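Geranyltranstransferase (Staphylococcus aureus, PDB 1RTR) catalyses the condensation of geranyl diphosphate with isopentenyl diphosphate to form farnesyl diphosphate, a branch-point precursor of isoprenoid biosynthesis. Local coordinates at residues K43-V48 with A180-A185; E72-Y77 with A114-A119; G152-D157 with K175-A180. All coordinates share one frame; numbering follows the deposited sequence.

Overall arrangement
Helix 45-56 opens interaction 1, whose partner, helix 179-193, follows more than 130 residues later; the loop thus closed contains both other contacts. Within it, interaction 2 joins helix 65-83 to helix 105-124, antiparallel and next to the second subunit. Once that loop is closed, interaction 3 begins on helix 150-159 and ends at 175-180, so these two contacts run in series and do not cross; their nearest atoms are about 7 Å apart. Interactions 1 and 3 share A180 and, with it, helix 179-193. Interactions 1 and 2 touch directly through the salt bridge between R44 and E72. Together they tie helices 45-56, 65-83, 105-124, 150-159, 167-177 and 179-193 of the mainly helical fold.

Interaction 1: residues K43-V48 with A180-A185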
loop_
_atom_site.group_PDB
_atom_site.type_symbol
_atom_site.label_atom_id
_atom_site.label_comp_id
_atom_site.label_asym_id
_atom_site.label_seq_id
_atom_site.Cartn_x
_atom_site.Cartn_y
_atom_site.Cartn_z
ATOM N N LYS A 43 3.742 16.757 14.581
ATOM C CA LYS A 43 4.936 17.569 14.420
ATOM C C LYS A 43 5.356 17.626 12.942
ATOM O O LYS A 43 6.021 18.578 12.508
ATOM C CB LYS A 43 6.062 17.015 15.313
ATOM C CG LYS A 43 5.632 16.630 16.763
ATOM C CD LYS A 43 6.706 15.770 17.505
ATOM C CE LYS A 43 6.874 16.161 19.002
ATOM N NZ LYS A 43 5.839 15.542 19.916
ATOM N N ARG A 44 4.947 16.601 12.183
ATOM C CA ARG A 44 5.231 16.448 10.740
ATOM C C ARG A 44 6.715 16.332 10.384
ATOM O O ARG A 44 7.135 16.807 9.325
ATOM C CB ARG A 44 4.577 17.572 9.904
ATOM C CG ARG A 44 3.132 17.844 10.206
ATOM C CD ARG A 44 2.183 16.777 9.753
ATOM N NE ARG A 44 0.814 17.261 9.789
ATOM C CZ ARG A 44 -0.261 16.492 9.857
ATOM N NH1 ARG A 44 -1.465 17.048 9.884
ATOM N NH2 ARG A 44 -0.145 15.174 9.888
ATOM N N ILE A 45 7.507 15.699 11.250
ATOM C CA ILE A 45 8.965 15.665 11.058
ATOM C C ILE A 45 9.385 14.920 9.813
ATOM O O ILE A 45 10.360 15.308 9.174
ATOM C CB ILE A 45 9.725 15.107 12.287
ATOM C CG1 ILE A 45 9.028 13.875 12.845
ATOM C CG2 ILE A 45 9.903 16.176 13.364
ATOM C CD1 ILE A 45 9.752 12.591 12.494
ATOM N N ARG A 46 8.646 13.862 9.462
ATOM C CA ARG A 46 9.005 13.036 8.303
ATOM C C ARG A 46 8.959 13.833 7.002
ATOM O O ARG A 46 9.987 13.917 6.321
ATOM C CB ARG A 46 8.167 11.761 8.209
ATOM C CG ARG A 46 8.514 10.727 9.243
ATOM C CD ARG A 46 7.398 9.756 9.494
ATOM N NE ARG A 46 7.656 8.899 10.640
ATOM C CZ ARG A 46 7.407 9.223 11.906
ATOM N NH1 ARG A 46 7.681 8.354 12.869
ATOM N NH2 ARG A 46 6.887 10.398 12.217
ATOM N N PRO A 47 7.802 14.427 6.662
ATOM C CA PRO A 47 7.716 15.322 5.502
ATOM C C PRO A 47 8.714 16.452 5.592
ATOM O O PRO A 47 9.390 16.738 4.604
ATOM C CB PRO A 47 6.276 15.880 5.563
ATOM C CG PRO A 47 5.723 15.488 6.872
ATOM C CD PRO A 47 6.488 14.269 7.308
ATOM N N VAL A 48 8.819 17.071 6.764
ATOM C CA VAL A 48 9.698 18.223 6.929
ATOM C C VAL A 48 11.154 17.842 6.700
ATOM O O VAL A 48 11.883 18.551 5.990
ATOM C CB VAL A 48 9.479 18.906 8.284
ATOM C CG1 VAL A 48 10.712 19.678 8.703
ATOM C CG2 VAL A 48 8.269 19.856 8.197
ATOM N N ALA A 180 12.988 3.388 9.166
ATOM C CA ALA A 180 12.970 3.174 7.719
ATOM C C ALA A 180 12.292 4.343 6.978
ATOM O O ALA A 180 12.763 4.763 5.912
ATOM C CB ALA A 180 12.359 1.822 7.365
ATOM N N LEU A 181 11.217 4.883 7.560
ATOM C CA LEU A 181 10.587 6.100 7.034
ATOM C C LEU A 181 11.532 7.300 7.080
ATOM O O LEU A 181 11.630 8.067 6.093
ATOM C CB LEU A 181 9.297 6.423 7.780
ATOM C CG LEU A 181 8.115 5.451 7.606
ATOM C CD1 LEU A 181 6.830 6.119 8.060
ATOM C CD2 LEU A 181 7.984 4.965 6.165
ATOM N N LEU A 182 12.240 7.453 8.208
ATOM C CA LEU A 182 13.206 8.541 8.336
ATOM C C LEU A 182 14.269 8.452 7.246
ATOM O O LEU A 182 14.574 9.445 6.580
ATOM C CB LEU A 182 13.827 8.607 9.744
ATOM C CG LEU A 182 12.847 9.144 10.792
ATOM C CD1 LEU A 182 13.427 9.058 12.175
ATOM C CD2 LEU A 182 12.422 10.571 10.499
ATOM N N THR A 183 14.804 7.258 7.045
ATOM C CA THR A 183 15.789 7.037 6.003
ATOM C C THR A 183 15.187 7.237 4.618
ATOM O O THR A 183 15.883 7.686 3.696
ATOM C CB THR A 183 16.400 5.611 6.151
ATOM O OG1 THR A 183 17.095 5.539 7.398
ATOM C CG2 THR A 183 17.497 5.359 5.125
ATOM N N PHE A 184 13.913 6.877 4.449
ATOM C CA PHE A 184 13.234 7.183 3.199
ATOM C C PHE A 184 13.228 8.695 2.952
ATOM O O PHE A 184 13.553 9.141 1.856
ATOM C CB PHE A 184 11.787 6.655 3.171
ATOM C CG PHE A 184 11.006 7.158 1.991
ATOM C CD1 PHE A 184 10.168 8.257 2.119
ATOM C CD2 PHE A 184 11.182 6.579 0.740
ATOM C CE1 PHE A 184 9.493 8.760 1.018
ATOM C CE2 PHE A 184 10.521 7.069 -0.363
ATOM C CZ PHE A 184 9.663 8.165 -0.222
ATOM N N ALA A 185 12.864 9.470 3.974
ATOM C CA ALA A 185 12.805 10.930 3.859
ATOM C C ALA A 185 14.093 11.509 3.307
ATOM O O ALA A 185 14.058 12.231 2.302
ATOM C CB ALA A 185 12.436 11.594 5.194
#
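R46 lies across the flank of helix 179-193 and meets L181 and L182 with successive parts of its side chain, while its backbone faces A185. With CG anti to its own carbonyl carbon (chi1 -72°), the chain leaves CB beside the backbone N. CG then passes 4.1 Å from L182 CD2, the two side chains crossing at about a right angle. From CG to NE the chain is extended and carries CD to 4.0 Å from L181 CD1. NE rests against the same methyl, 3.9 Å from L181 CD1, and also lies 4.1 Å from L181 CB. Beyond NE the guanidinium of R46 swings away from the line of the chain, toward H75 on helix 65-83; relative to this group L181 CD1 sits obliquely. The segment 43-48 carries the KRIRP part of the GGKRIRP sequence of trans-prenyl synthases, at the start of a helix of their all-alpha fold, and in relatives this sequence contributes to binding the diphosphate of isopentenyl diphosphate. One turn further along helix 179-193, the methyl of A185 faces the first turn of helix 45-56, with A185 CB 3.6 Å from R46 O, and also packs on L49 and L50. I45 reaches the other helix with its delta methyl alone: I45 CD1 ends 3.9 Å from L182 CD2, and L182 also packs on L49.

Interaction 2: residues E72-Y77 with A114-A119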
loop_
_atom_site.group_PDB
_atom_site.type_symbol
_atom_site.label_atom_id
_atom_site.label_comp_id
_atom_site.label_asym_id
_atom_site.label_seq_id
_atom_site.Cartn_x
_atom_site.Cartn_y
_atom_site.Cartn_z
ATOM N N GLU A 72 3.762 11.214 4.719
ATOM C CA GLU A 72 2.872 11.468 5.858
ATOM C C GLU A 72 1.604 10.593 5.803
ATOM O O GLU A 72 1.082 10.179 6.853
ATOM C CB GLU A 72 2.545 12.964 5.986
ATOM C CG GLU A 72 1.776 13.359 7.245
ATOM C CD GLU A 72 2.595 13.290 8.533
ATOM O OE1 GLU A 72 3.831 13.076 8.482
ATOM O OE2 GLU A 72 1.989 13.446 9.621
ATOM N N MET A 73 1.124 10.300 4.591
ATOM C CA MET A 73 0.003 9.367 4.420
ATOM C C MET A 73 0.378 7.984 4.976
ATOM O O MET A 73 -0.420 7.356 5.689
ATOM C CB MET A 73 -0.404 9.258 2.944
ATOM C CG MET A 73 -1.456 10.269 2.469
ATOM S SD MET A 73 -1.702 10.254 0.676
ATOM C CE MET A 73 -2.563 11.775 0.499
ATOM N N ILE A 74 1.600 7.529 4.674
ATOM C CA ILE A 74 2.087 6.243 5.161
ATOM C C ILE A 74 2.187 6.231 6.679
ATOM O O ILE A 74 1.829 5.248 7.328
ATOM C CB ILE A 74 3.448 5.899 4.534
ATOM C CG1 ILE A 74 3.304 5.781 3.019
ATOM C CG2 ILE A 74 4.051 4.639 5.169
ATOM C CD1 ILE A 74 3.038 4.404 2.514
ATOM N N HIS A 75 2.688 7.325 7.240
ATOM C CA HIS A 75 2.779 7.450 8.690
ATOM C C HIS A 75 1.377 7.480 9.321
ATOM O O HIS A 75 1.135 6.815 10.340
ATOM C CB HIS A 75 3.633 8.665 9.080
ATOM C CG HIS A 75 3.516 9.052 10.520
ATOM N ND1 HIS A 75 4.084 8.315 11.540
ATOM C CD2 HIS A 75 2.893 10.099 11.113
ATOM C CE1 HIS A 75 3.811 8.886 12.699
ATOM N NE2 HIS A 75 3.094 9.973 12.469
ATOM N N THR A 76 0.457 8.228 8.703
ATOM C CA THR A 76 -0.929 8.312 9.174
ATOM C C THR A 76 -1.612 6.940 9.166
ATOM O O THR A 76 -2.242 6.538 10.160
ATOM C CB THR A 76 -1.724 9.302 8.311
ATOM O OG1 THR A 76 -1.132 10.608 8.405
ATOM C CG2 THR A 76 -3.117 9.502 8.864
ATOM N N TYR A 77 -1.487 6.222 8.050
ATOM C CA TYR A 77 -2.090 4.894 7.934
ATOM C C TYR A 77 -1.563 3.925 9.001
ATOM O O TYR A 77 -2.331 3.140 9.550
ATOM C CB TYR A 77 -1.919 4.307 6.514
ATOM C CG TYR A 77 -1.192 2.976 6.457
ATOM C CD1 TYR A 77 -1.810 1.788 6.872
ATOM C CD2 TYR A 77 0.114 2.906 5.997
ATOM C CE1 TYR A 77 -1.131 0.563 6.830
ATOM C CE2 TYR A 77 0.811 1.683 5.952
ATOM C CZ TYR A 77 0.176 0.523 6.358
ATOM O OH TYR A 77 0.853 -0.667 6.302
ATOM N N ALA A 114 -6.697 2.649 2.276
ATOM C CA ALA A 114 -6.828 3.650 1.248
ATOM C C ALA A 114 -5.644 4.620 1.276
ATOM O O ALA A 114 -5.110 5.011 0.224
ATOM C CB ALA A 114 -8.171 4.394 1.388
ATOM N N LEU A 115 -5.214 5.000 2.472
ATOM C CA LEU A 115 -4.125 5.976 2.589
ATOM C C LEU A 115 -2.812 5.373 2.100
ATOM O O LEU A 115 -2.055 6.035 1.366
ATOM C CB LEU A 115 -3.996 6.510 4.018
ATOM C CG LEU A 115 -4.995 7.595 4.444
ATOM C CD1 LEU A 115 -5.126 7.605 5.948
ATOM C CD2 LEU A 115 -4.572 8.967 3.947
ATOM N N LEU A 116 -2.563 4.116 2.476
ATOM C CA LEU A 116 -1.444 3.373 1.939
ATOM C C LEU A 116 -1.482 3.411 0.423
ATOM O O LEU A 116 -0.506 3.802 -0.220
ATOM C CB LEU A 116 -1.480 1.912 2.422
ATOM C CG LEU A 116 -0.155 1.193 2.687
ATOM C CD1 LEU A 116 -0.292 -0.339 2.790
ATOM C CD2 LEU A 116 0.932 1.571 1.698
ATOM N N THR A 117 -2.616 3.020 -0.154
ATOM C CA THR A 117 -2.768 3.063 -1.596
ATOM C C THR A 117 -2.547 4.475 -2.165
ATOM O O THR A 117 -1.818 4.638 -3.160
ATOM C CB THR A 117 -4.150 2.523 -1.994
ATOM O OG1 THR A 117 -4.467 1.390 -1.188
ATOM C CG2 THR A 117 -4.129 1.940 -3.402
ATOM N N LYS A 118 -3.159 5.495 -1.551
ATOM C CA LYS A 118 -3.061 6.856 -2.095
ATOM C C LYS A 118 -1.608 7.363 -2.174
ATOM O O LYS A 118 -1.234 8.065 -3.122
ATOM C CB LYS A 118 -3.943 7.843 -1.304
ATOM C CG LYS A 118 -3.982 9.254 -1.874
ATOM C CD LYS A 118 -4.717 9.324 -3.209
ATOM C CE LYS A 118 -5.134 10.757 -3.535
ATOM N NZ LYS A 118 -4.850 11.133 -4.962
ATOM N N ALA A 119 -0.798 7.000 -1.176
ATOM C CA ALA A 119 0.605 7.414 -1.136
ATOM C C ALA A 119 1.348 7.034 -2.414
ATOM O O ALA A 119 2.122 7.833 -2.946
ATOM C CB ALA A 119 1.301 6.847 0.103
#
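Y77 turns one face of its ring to L116, whose CG stands 3.4 Å above the ring plane, displaced toward the rim. The CH-pi contact measures 3.8 Å from L116 CG to the centroid of the Y77 ring, 25° off the normal. L116 CD1 continues toward the hydroxyl end, while L116 CD2 turns the other way and lies 3.6 Å from I74 CD1. The axes of 72-77 and 114-119 are antiparallel (165°) and approach to 8.2 Å, and M73 and L115 cross between them at about a right angle. The methionine chain is extended beyond CG, bringing M73 SD to 3.6 Å from K118 CG, on the lysine stem. A119 fits beside both I74 and M73, with A119 CB 3.7 Å from I74 CG1. T76 offers only its methyl, CG2, to L115; its hydroxyl bonds back to E72 O, which T76 N approaches from the opposite face of the carbonyl plane. Helix 65-83, which carries 72-77, leads into the first aspartate-rich motif of trans-prenyl synthases, here DDLPAMD. L116 also packs on L116 of the second subunit. No hydrogen bond joins the two segments, so their cohesion rests on apolar packing and the face of one ring.

Interaction 3: residues G152-D157 with K175-A180; sequences GGQMLD and KTKTGA
T176 and K177 meet helix 150-159 at G153, in a helix-to-helix approach so close that the alpha carbons of G153 and K177 are 4.1 Å apart. The two segments carry the GQMLD sequence and the KT pair, K177-T178, of the trans-prenyl synthase family, which in relatives help to form the site of the allylic diphosphate and its metals. On T176, chi1 of 53° places OG1 between the backbone N and the carbonyl carbon and over the glycine, with T176 OG1 3.2 Å from G153 CA. This is packing: the T176 hydroxyl gives its hydrogen bond to M172 O, one turn back in its own helix. The second subunit borders the contact, with Q154 packing on L110 and T176 on M26 of that chain. K177 comes next, after which the backbone turns away into helix 179-193, and it buries more of its surface against 152-157 than any other residue of the contact. Its CB lies against the glycine, K177 CB being 3.9 Å from G153 CA. With CG anti to the backbone N (chi1 173°), the side chain then runs out along helix 150-159, crossing Q154 obliquely, where K177 CD is 4.1 Å from Q154 CG. The lysine bends at its last two torsions and ends beside D157, in a salt bridge of 3.5 Å between K177 NZ and D157 OD1.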
loop_
_atom_site.group_PDB
_atom_site.type_symbol
_atom_site.label_atom_id
_atom_site.label_comp_id
_atom_site.label_asym_id
_atom_site.label_seq_id
_atom_site.Cartn_x
_atom_site.Cartn_y
_atom_site.Cartn_z
ATOM N N GLY A 152 7.144 -4.827 9.220
ATOM C CA GLY A 152 7.926 -5.889 9.840
ATOM C C GLY A 152 8.304 -5.532 11.271
ATOM O O GLY A 152 8.320 -6.391 12.146
ATOM N N GLY A 153 8.584 -4.253 11.514
ATOM C CA GLY A 153 8.883 -3.767 12.847
ATOM C C GLY A 153 7.686 -3.800 13.771
ATOM O O GLY A 153 7.825 -4.088 14.968
ATOM N N GLN A 154 6.509 -3.494 13.223
ATOM C CA GLN A 154 5.270 -3.599 13.986
ATOM C C GLN A 154 5.018 -5.050 14.355
ATOM O O GLN A 154 4.548 -5.321 15.447
ATOM C CB GLN A 154 4.071 -3.063 13.207
ATOM C CG GLN A 154 3.502 -1.734 13.706
ATOM C CD GLN A 154 3.080 -1.743 15.175
ATOM O OE1 GLN A 154 2.238 -2.545 15.598
ATOM N NE2 GLN A 154 3.649 -0.833 15.944
ATOM N N MET A 155 5.317 -5.978 13.446
ATOM C CA MET A 155 5.156 -7.403 13.751
ATOM C C MET A 155 6.065 -7.755 14.925
ATOM O O MET A 155 5.585 -8.242 15.949
ATOM C CB MET A 155 5.464 -8.293 12.547
ATOM C CG MET A 155 4.250 -8.679 11.708
ATOM S SD MET A 155 3.012 -9.743 12.476
ATOM C CE MET A 155 3.917 -11.276 12.720
ATOM N N LEU A 156 7.360 -7.456 14.772
ATOM C CA LEU A 156 8.348 -7.660 15.820
ATOM C C LEU A 156 7.956 -6.994 17.138
ATOM O O LEU A 156 8.090 -7.608 18.180
ATOM C CB LEU A 156 9.750 -7.229 15.371
ATOM C CG LEU A 156 10.913 -7.787 16.217
ATOM C CD1 LEU A 156 10.720 -9.262 16.568
ATOM C CD2 LEU A 156 12.274 -7.571 15.564
ATOM N N ASP A 157 7.460 -5.757 17.091
ATOM C CA ASP A 157 7.025 -5.073 18.302
ATOM C C ASP A 157 5.924 -5.852 19.021
ATOM O O ASP A 157 6.028 -6.091 20.219
ATOM C CB ASP A 157 6.554 -3.644 17.995
ATOM C CG ASP A 157 6.728 -2.696 19.184
ATOM O OD1 ASP A 157 6.328 -1.519 19.073
ATOM O OD2 ASP A 157 7.262 -3.024 20.266
ATOM N N LYS A 175 14.683 0.448 14.441
ATOM C CA LYS A 175 15.301 0.674 13.148
ATOM C C LYS A 175 14.318 0.429 11.997
ATOM O O LYS A 175 14.311 1.168 11.029
ATOM C CB LYS A 175 16.530 -0.230 13.022
ATOM C CG LYS A 175 17.140 -0.334 11.659
ATOM C CD LYS A 175 17.770 -1.711 11.498
ATOM C CE LYS A 175 18.833 -1.765 10.387
ATOM N NZ LYS A 175 19.132 -0.455 9.720
ATOM N N THR A 176 13.495 -0.605 12.104
ATOM C CA THR A 176 12.589 -0.948 11.020
ATOM C C THR A 176 11.252 -0.232 11.197
ATOM O O THR A 176 10.767 0.401 10.266
ATOM C CB THR A 176 12.357 -2.459 10.935
ATOM O OG1 THR A 176 11.950 -2.940 12.215
ATOM C CG2 THR A 176 13.652 -3.210 10.643
ATOM N N LYS A 177 10.667 -0.330 12.389
ATOM C CA LYS A 177 9.404 0.318 12.665
ATOM C C LYS A 177 9.455 1.838 12.540
ATOM O O LYS A 177 8.515 2.426 12.014
ATOM C CB LYS A 177 8.872 -0.062 14.044
ATOM C CG LYS A 177 7.640 0.717 14.454
ATOM C CD LYS A 177 6.843 -0.061 15.456
ATOM C CE LYS A 177 6.565 0.753 16.694
ATOM N NZ LYS A 177 5.106 0.890 16.867
ATOM N N THR A 178 10.526 2.462 13.023
ATOM C CA THR A 178 10.620 3.923 13.065
ATOM C C THR A 178 11.620 4.481 12.051
ATOM O O THR A 178 11.313 5.429 11.330
ATOM C CB THR A 178 10.974 4.400 14.513
ATOM O OG1 THR A 178 9.900 4.060 15.406
ATOM C CG2 THR A 178 11.016 5.909 14.615
ATOM N N GLY A 179 12.805 3.881 11.975
ATOM C CA GLY A 179 13.882 4.437 11.178
ATOM C C GLY A 179 13.753 4.350 9.667
ATOM O O GLY A 179 14.361 5.148 8.942
ATOM N N ALA A 180 12.988 3.388 9.166
ATOM C CA ALA A 180 12.970 3.174 7.719
ATOM C C ALA A 180 12.292 4.343 6.978
ATOM O O ALA A 180 12.763 4.763 5.912
ATOM C CB ALA A 180 12.359 1.822 7.365
#